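Local coordinates for protein LIN-41 (Caenorhabditis elegans, PDB 4UMG) that controls the onset of developmental plasticity in the worm as a TRIM-NHL protein, its filamin domain probably serving as a structural module, at residues D72-E86 / Y101-V115. Numbering follows the deposited sequence.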
loop_
_atom_site.group_PDB
_atom_site.type_symbol
_atom_site.label_atom_id
_atom_site.label_comp_id
_atom_site.label_asym_id
_atom_site.label_seq_id
_atom_site.Cartn_x
_atom_site.Cartn_y
_atom_site.Cartn_z
ATOM N N ASP A 72 0.300 -13.723 -2.622
ATOM C CA ASP A 72 -0.735 -13.566 -1.597
ATOM C C ASP A 72 -1.073 -12.101 -1.308
ATOM O O ASP A 72 -1.979 -11.836 -0.517
ATOM C CB ASP A 72 -0.267 -14.231 -0.285
ATOM C CG ASP A 72 -0.167 -15.743 -0.321
ATOM O OD1 ASP A 72 -1.169 -16.394 -0.681
ATOM O OD2 ASP A 72 0.882 -16.277 0.102
ATOM N N VAL A 73 -0.348 -11.156 -1.920
ATOM C CA VAL A 73 -0.533 -9.725 -1.657
ATOM C C VAL A 73 -1.112 -9.008 -2.885
ATOM O O VAL A 73 -0.613 -9.157 -4.002
ATOM C CB VAL A 73 0.814 -9.076 -1.170
ATOM C CG1 VAL A 73 0.678 -7.563 -0.960
ATOM C CG2 VAL A 73 1.322 -9.738 0.103
ATOM N N GLN A 74 -2.166 -8.215 -2.663
ATOM C CA GLN A 74 -2.794 -7.416 -3.714
ATOM C C GLN A 74 -2.842 -5.986 -3.194
ATOM O O GLN A 74 -3.080 -5.762 -2.009
ATOM C CB GLN A 74 -4.222 -7.917 -3.973
ATOM C CG GLN A 74 -4.287 -9.357 -4.469
ATOM C CD GLN A 74 -5.697 -9.752 -4.805
ATOM O OE1 GLN A 74 -6.121 -9.669 -5.954
ATOM N NE2 GLN A 74 -6.458 -10.172 -3.806
ATOM N N ALA A 75 -2.582 -5.014 -4.055
ATOM C CA ALA A 75 -2.670 -3.620 -3.633
ATOM C C ALA A 75 -3.310 -2.827 -4.760
ATOM O O ALA A 75 -2.951 -3.019 -5.928
ATOM C CB ALA A 75 -1.286 -3.069 -3.326
ATOM N N PHE A 76 -4.296 -2.000 -4.433
ATOM C CA PHE A 76 -4.842 -1.134 -5.458
ATOM C C PHE A 76 -4.994 0.283 -4.960
ATOM O O PHE A 76 -5.149 0.527 -3.768
ATOM C CB PHE A 76 -6.106 -1.636 -6.117
ATOM C CG PHE A 76 -7.194 -1.846 -5.138
ATOM C CD1 PHE A 76 -8.016 -0.788 -4.753
ATOM C CD2 PHE A 76 -7.486 -3.120 -4.675
ATOM C CE1 PHE A 76 -9.056 -0.997 -3.855
ATOM C CE2 PHE A 76 -8.561 -3.336 -3.829
ATOM C CZ PHE A 76 -9.329 -2.275 -3.417
ATOM N N VAL A 77 -4.977 1.216 -5.900
ATOM C CA VAL A 77 -5.102 2.633 -5.662
ATOM C C VAL A 77 -6.119 3.131 -6.663
ATOM O O VAL A 77 -6.065 2.746 -7.845
ATOM C CB VAL A 77 -3.761 3.368 -5.813
ATOM C CG1 VAL A 77 -3.940 4.891 -5.870
ATOM C CG2 VAL A 77 -2.798 2.987 -4.694
ATOM N N ILE A 78 -7.114 3.865 -6.155
ATOM C CA ILE A 78 -8.178 4.458 -6.962
ATOM C C ILE A 78 -8.014 5.941 -6.879
ATOM O O ILE A 78 -7.871 6.489 -5.781
ATOM C CB ILE A 78 -9.569 4.057 -6.458
ATOM C CG1 ILE A 78 -9.625 2.540 -6.199
ATOM C CG2 ILE A 78 -10.631 4.520 -7.440
ATOM C CD1 ILE A 78 -9.142 1.599 -7.490
ATOM N N SER A 79 -8.079 6.620 -8.035
ATOM C CA SER A 79 -7.915 8.047 -8.052
ATOM C C SER A 79 -9.248 8.736 -7.638
ATOM O O SER A 79 -10.257 8.035 -7.472
ATOM C CB SER A 79 -7.433 8.471 -9.448
ATOM O OG SER A 79 -8.547 8.457 -10.318
ATOM N N PRO A 80 -9.264 10.091 -7.451
ATOM C CA PRO A 80 -10.491 10.784 -7.033
ATOM C C PRO A 80 -11.675 10.714 -8.007
ATOM O O PRO A 80 -12.807 10.992 -7.599
ATOM C CB PRO A 80 -10.028 12.242 -6.842
ATOM C CG PRO A 80 -8.563 12.173 -6.735
ATOM C CD PRO A 80 -8.139 11.039 -7.583
ATOM N N ASP A 81 -11.413 10.342 -9.269
ATOM C CA ASP A 81 -12.466 10.205 -10.294
ATOM C C ASP A 81 -12.919 8.731 -10.473
ATOM O O ASP A 81 -13.687 8.427 -11.395
ATOM C CB ASP A 81 -12.029 10.848 -11.634
ATOM C CG ASP A 81 -10.941 10.117 -12.419
ATOM O OD1 ASP A 81 -10.538 9.016 -12.002
ATOM O OD2 ASP A 81 -10.525 10.631 -13.479
ATOM N N GLY A 82 -12.458 7.838 -9.582
ATOM C CA GLY A 82 -12.841 6.435 -9.638
ATOM C C GLY A 82 -12.045 5.526 -10.540
ATOM O O GLY A 82 -12.346 4.325 -10.609
ATOM N N SER A 83 -10.958 6.046 -11.148
ATOM C CA SER A 83 -10.112 5.270 -12.051
ATOM C C SER A 83 -9.050 4.529 -11.265
ATOM O O SER A 83 -8.530 5.069 -10.286
ATOM C CB SER A 83 -9.409 6.186 -13.060
ATOM O OG SER A 83 -10.337 6.927 -13.843
ATOM N N THR A 84 -8.698 3.316 -11.723
ATOM C CA THR A 84 -7.623 2.517 -11.096
ATOM C C THR A 84 -6.308 3.111 -11.545
ATOM O O THR A 84 -6.187 3.618 -12.665
ATOM C CB THR A 84 -7.692 1.033 -11.492
ATOM O OG1 THR A 84 -7.592 0.907 -12.897
ATOM C CG2 THR A 84 -8.967 0.350 -11.019
ATOM N N VAL A 85 -5.333 3.063 -10.650
ATOM C CA VAL A 85 -3.990 3.606 -10.863
ATOM C C VAL A 85 -3.108 2.397 -10.781
ATOM O O VAL A 85 -3.269 1.576 -9.878
ATOM C CB VAL A 85 -3.708 4.675 -9.747
ATOM C CG1 VAL A 85 -2.290 5.201 -9.781
ATOM C CG2 VAL A 85 -4.718 5.834 -9.843
ATOM N N GLU A 86 -2.132 2.281 -11.698
ATOM C CA GLU A 86 -1.263 1.107 -11.683
ATOM C C GLU A 86 -0.338 1.129 -10.458
ATOM O O GLU A 86 0.364 2.114 -10.231
ATOM C CB GLU A 86 -0.441 1.048 -12.984
ATOM C CG GLU A 86 0.457 -0.179 -13.116
ATOM C CD GLU A 86 -0.198 -1.528 -13.371
ATOM O OE1 GLU A 86 -1.350 -1.570 -13.860
ATOM O OE2 GLU A 86 0.481 -2.551 -13.133
ATOM N N TYR A 101 3.276 4.176 -7.051
ATOM C CA TYR A 101 2.214 4.645 -7.917
ATOM C C TYR A 101 2.452 6.087 -8.353
ATOM O O TYR A 101 3.234 6.808 -7.733
ATOM C CB TYR A 101 0.824 4.448 -7.260
ATOM C CG TYR A 101 0.539 5.446 -6.163
ATOM C CD1 TYR A 101 1.050 5.266 -4.876
ATOM C CD2 TYR A 101 -0.291 6.542 -6.389
ATOM C CE1 TYR A 101 0.761 6.168 -3.852
ATOM C CE2 TYR A 101 -0.520 7.490 -5.398
ATOM C CZ TYR A 101 0.000 7.295 -4.126
ATOM O OH TYR A 101 -0.241 8.202 -3.129
ATOM N N TYR A 102 1.770 6.518 -9.415
ATOM C CA TYR A 102 1.947 7.876 -9.963
ATOM C C TYR A 102 0.598 8.586 -9.966
ATOM O O TYR A 102 -0.259 8.261 -10.797
ATOM C CB TYR A 102 2.488 7.772 -11.373
ATOM C CG TYR A 102 2.823 9.098 -12.010
ATOM C CD1 TYR A 102 4.079 9.674 -11.845
ATOM C CD2 TYR A 102 1.917 9.735 -12.853
ATOM C CE1 TYR A 102 4.408 10.874 -12.470
ATOM C CE2 TYR A 102 2.260 10.909 -13.532
ATOM C CZ TYR A 102 3.515 11.465 -13.342
ATOM O OH TYR A 102 3.864 12.641 -13.963
ATOM N N PRO A 103 0.364 9.497 -8.991
ATOM C CA PRO A 103 -0.925 10.199 -8.939
ATOM C C PRO A 103 -0.935 11.358 -9.928
ATOM O O PRO A 103 -0.246 12.350 -9.695
ATOM C CB PRO A 103 -1.023 10.660 -7.488
ATOM C CG PRO A 103 0.402 10.760 -7.018
ATOM C CD PRO A 103 1.276 9.947 -7.919
ATOM N N SER A 104 -1.700 11.227 -11.030
ATOM C CA SER A 104 -1.697 12.261 -12.089
ATOM C C SER A 104 -2.532 13.491 -11.751
ATOM O O SER A 104 -2.311 14.567 -12.308
ATOM C CB SER A 104 -2.148 11.658 -13.418
ATOM O OG SER A 104 -3.553 11.467 -13.466
ATOM N N ILE A 105 -3.526 13.326 -10.876
ATOM C CA ILE A 105 -4.450 14.390 -10.517
ATOM C C ILE A 105 -4.479 14.616 -8.997
ATOM O O ILE A 105 -4.188 13.704 -8.210
ATOM C CB ILE A 105 -5.856 14.156 -11.132
ATOM C CG1 ILE A 105 -6.539 12.875 -10.598
ATOM C CG2 ILE A 105 -5.807 14.176 -12.661
ATOM C CD1 ILE A 105 -8.054 12.786 -10.907
ATOM N N GLU A 106 -4.844 15.837 -8.596
ATOM C CA GLU A 106 -4.941 16.196 -7.180
ATOM C C GLU A 106 -6.200 15.597 -6.599
ATOM O O GLU A 106 -7.152 15.362 -7.347
ATOM C CB GLU A 106 -4.995 17.738 -7.026
ATOM C CG GLU A 106 -5.996 18.435 -7.941
ATOM C CD GLU A 106 -5.447 18.930 -9.273
ATOM O OE1 GLU A 106 -5.132 18.096 -10.157
ATOM O OE2 GLU A 106 -5.357 20.167 -9.440
ATOM N N GLY A 107 -6.225 15.440 -5.273
ATOM C CA GLY A 107 -7.430 14.984 -4.589
ATOM C C GLY A 107 -7.320 13.752 -3.727
ATOM O O GLY A 107 -6.239 13.296 -3.362
ATOM N N SER A 108 -8.484 13.212 -3.391
ATOM C CA SER A 108 -8.627 12.121 -2.450
ATOM C C SER A 108 -8.542 10.735 -3.080
ATOM O O SER A 108 -9.487 10.295 -3.711
ATOM C CB SER A 108 -9.939 12.279 -1.684
ATOM O OG SER A 108 -9.952 11.431 -0.552
ATOM N N TYR A 109 -7.385 10.086 -2.952
ATOM C CA TYR A 109 -7.162 8.727 -3.465
ATOM C C TYR A 109 -7.570 7.680 -2.439
ATOM O O TYR A 109 -7.603 7.958 -1.239
ATOM C CB TYR A 109 -5.660 8.543 -3.813
ATOM C CG TYR A 109 -5.251 9.227 -5.101
ATOM C CD1 TYR A 109 -5.301 10.611 -5.228
ATOM C CD2 TYR A 109 -4.783 8.491 -6.188
ATOM C CE1 TYR A 109 -4.903 11.249 -6.403
ATOM C CE2 TYR A 109 -4.417 9.119 -7.383
ATOM C CZ TYR A 109 -4.480 10.496 -7.480
ATOM O OH TYR A 109 -4.067 11.103 -8.622
ATOM N N THR A 110 -7.856 6.470 -2.907
ATOM C CA THR A 110 -8.227 5.366 -2.041
ATOM C C THR A 110 -7.160 4.316 -2.168
ATOM O O THR A 110 -6.791 3.975 -3.285
ATOM C CB THR A 110 -9.560 4.768 -2.444
ATOM O OG1 THR A 110 -10.521 5.815 -2.539
ATOM C CG2 THR A 110 -10.047 3.741 -1.431
ATOM N N LEU A 111 -6.710 3.766 -1.032
ATOM C CA LEU A 111 -5.714 2.708 -1.035
ATOM C C LEU A 111 -6.278 1.520 -0.314
ATOM O O LEU A 111 -6.868 1.678 0.764
ATOM C CB LEU A 111 -4.479 3.184 -0.253
ATOM C CG LEU A 111 -3.387 2.139 0.053
ATOM C CD1 LEU A 111 -2.703 1.621 -1.229
ATOM C CD2 LEU A 111 -2.364 2.693 1.022
ATOM N N ASN A 112 -6.093 0.342 -0.882
ATOM C CA ASN A 112 -6.440 -0.901 -0.166
ATOM C C ASN A 112 -5.341 -1.934 -0.414
ATOM O O ASN A 112 -4.861 -2.042 -1.529
ATOM C CB ASN A 112 -7.859 -1.437 -0.501
ATOM C CG ASN A 112 -8.436 -2.318 0.610
ATOM O OD1 ASN A 112 -7.760 -2.601 1.590
ATOM N ND2 ASN A 112 -9.710 -2.752 0.510
ATOM N N ILE A 113 -4.897 -2.660 0.639
ATOM C CA ILE A 113 -3.876 -3.690 0.478
ATOM C C ILE A 113 -4.451 -4.930 1.150
ATOM O O ILE A 113 -4.872 -4.850 2.299
ATOM C CB ILE A 113 -2.534 -3.278 1.114
ATOM C CG1 ILE A 113 -2.048 -1.906 0.571
ATOM C CG2 ILE A 113 -1.465 -4.381 0.899
ATOM C CD1 ILE A 113 -1.161 -1.128 1.618
ATOM N N LEU A 114 -4.549 -6.035 0.384
ATOM C CA LEU A 114 -5.144 -7.291 0.797
ATOM C C LEU A 114 -4.108 -8.377 0.887
ATOM O O LEU A 114 -3.337 -8.578 -0.048
ATOM C CB LEU A 114 -6.223 -7.754 -0.202
ATOM C CG LEU A 114 -7.304 -6.782 -0.691
ATOM C CD1 LEU A 114 -8.305 -7.530 -1.571
ATOM C CD2 LEU A 114 -8.058 -6.136 0.432
ATOM N N VAL A 115 -4.088 -9.081 2.019
ATOM C CA VAL A 115 -3.192 -10.212 2.205
ATOM C C VAL A 115 -4.127 -11.414 2.300
ATOM O O VAL A 115 -5.017 -11.431 3.159
ATOM C CB VAL A 115 -2.275 -10.061 3.462
ATOM C CG1 VAL A 115 -1.768 -11.414 3.942
ATOM C CG2 VAL A 115 -1.104 -9.136 3.155
HETATM O O HOH W 1 -10.515 7.814 -4.408
HETATM O O HOH W 2 0.812 4.600 -11.251
#
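Tyr109 receives Ser79 and Pro80 on one face of its ring, at the end of an antiparallel strand pair, 73-78 with 107-115, in the immunoglobulin-like filamin fold. Pro80 CD lies 3.7 Å from the Tyr109 ring centroid and Ser79 CA 4.0 Å, both CH-pi contacts, while Val77 CG1 meets the ring's edge 3.7 Å from Tyr109 CD2. Tyr109 OH donates to Ile105 O, four residues earlier, at 2.6 Å on a lone pair in the carbonyl plane: a tyrosine corner that ties the strand to the loop before it. Without the ring and its hydroxyl, as with an alanine here, Ile105 O is likely to lose this donor and a gap to open beneath Pro80. Along the strands, reciprocal backbone bonds join Gln74 to Leu114, Phe76 to Asn112 and Ile78 to Thr110. With CG between backbone N and carbonyl carbon (chi1 59°), the Phe76 ring lies over Asn112, whose CB sits under one face, 3.4 Å from Phe76 CZ. On the opposite face of the sheet, Val77 CG2 packs against Leu111 CD1, and Val87 of the next strand touches Val77. Beyond the turn, a single water donates to Glu86 O (2.7 Å) and accepts from Tyr102 N (2.8 Å).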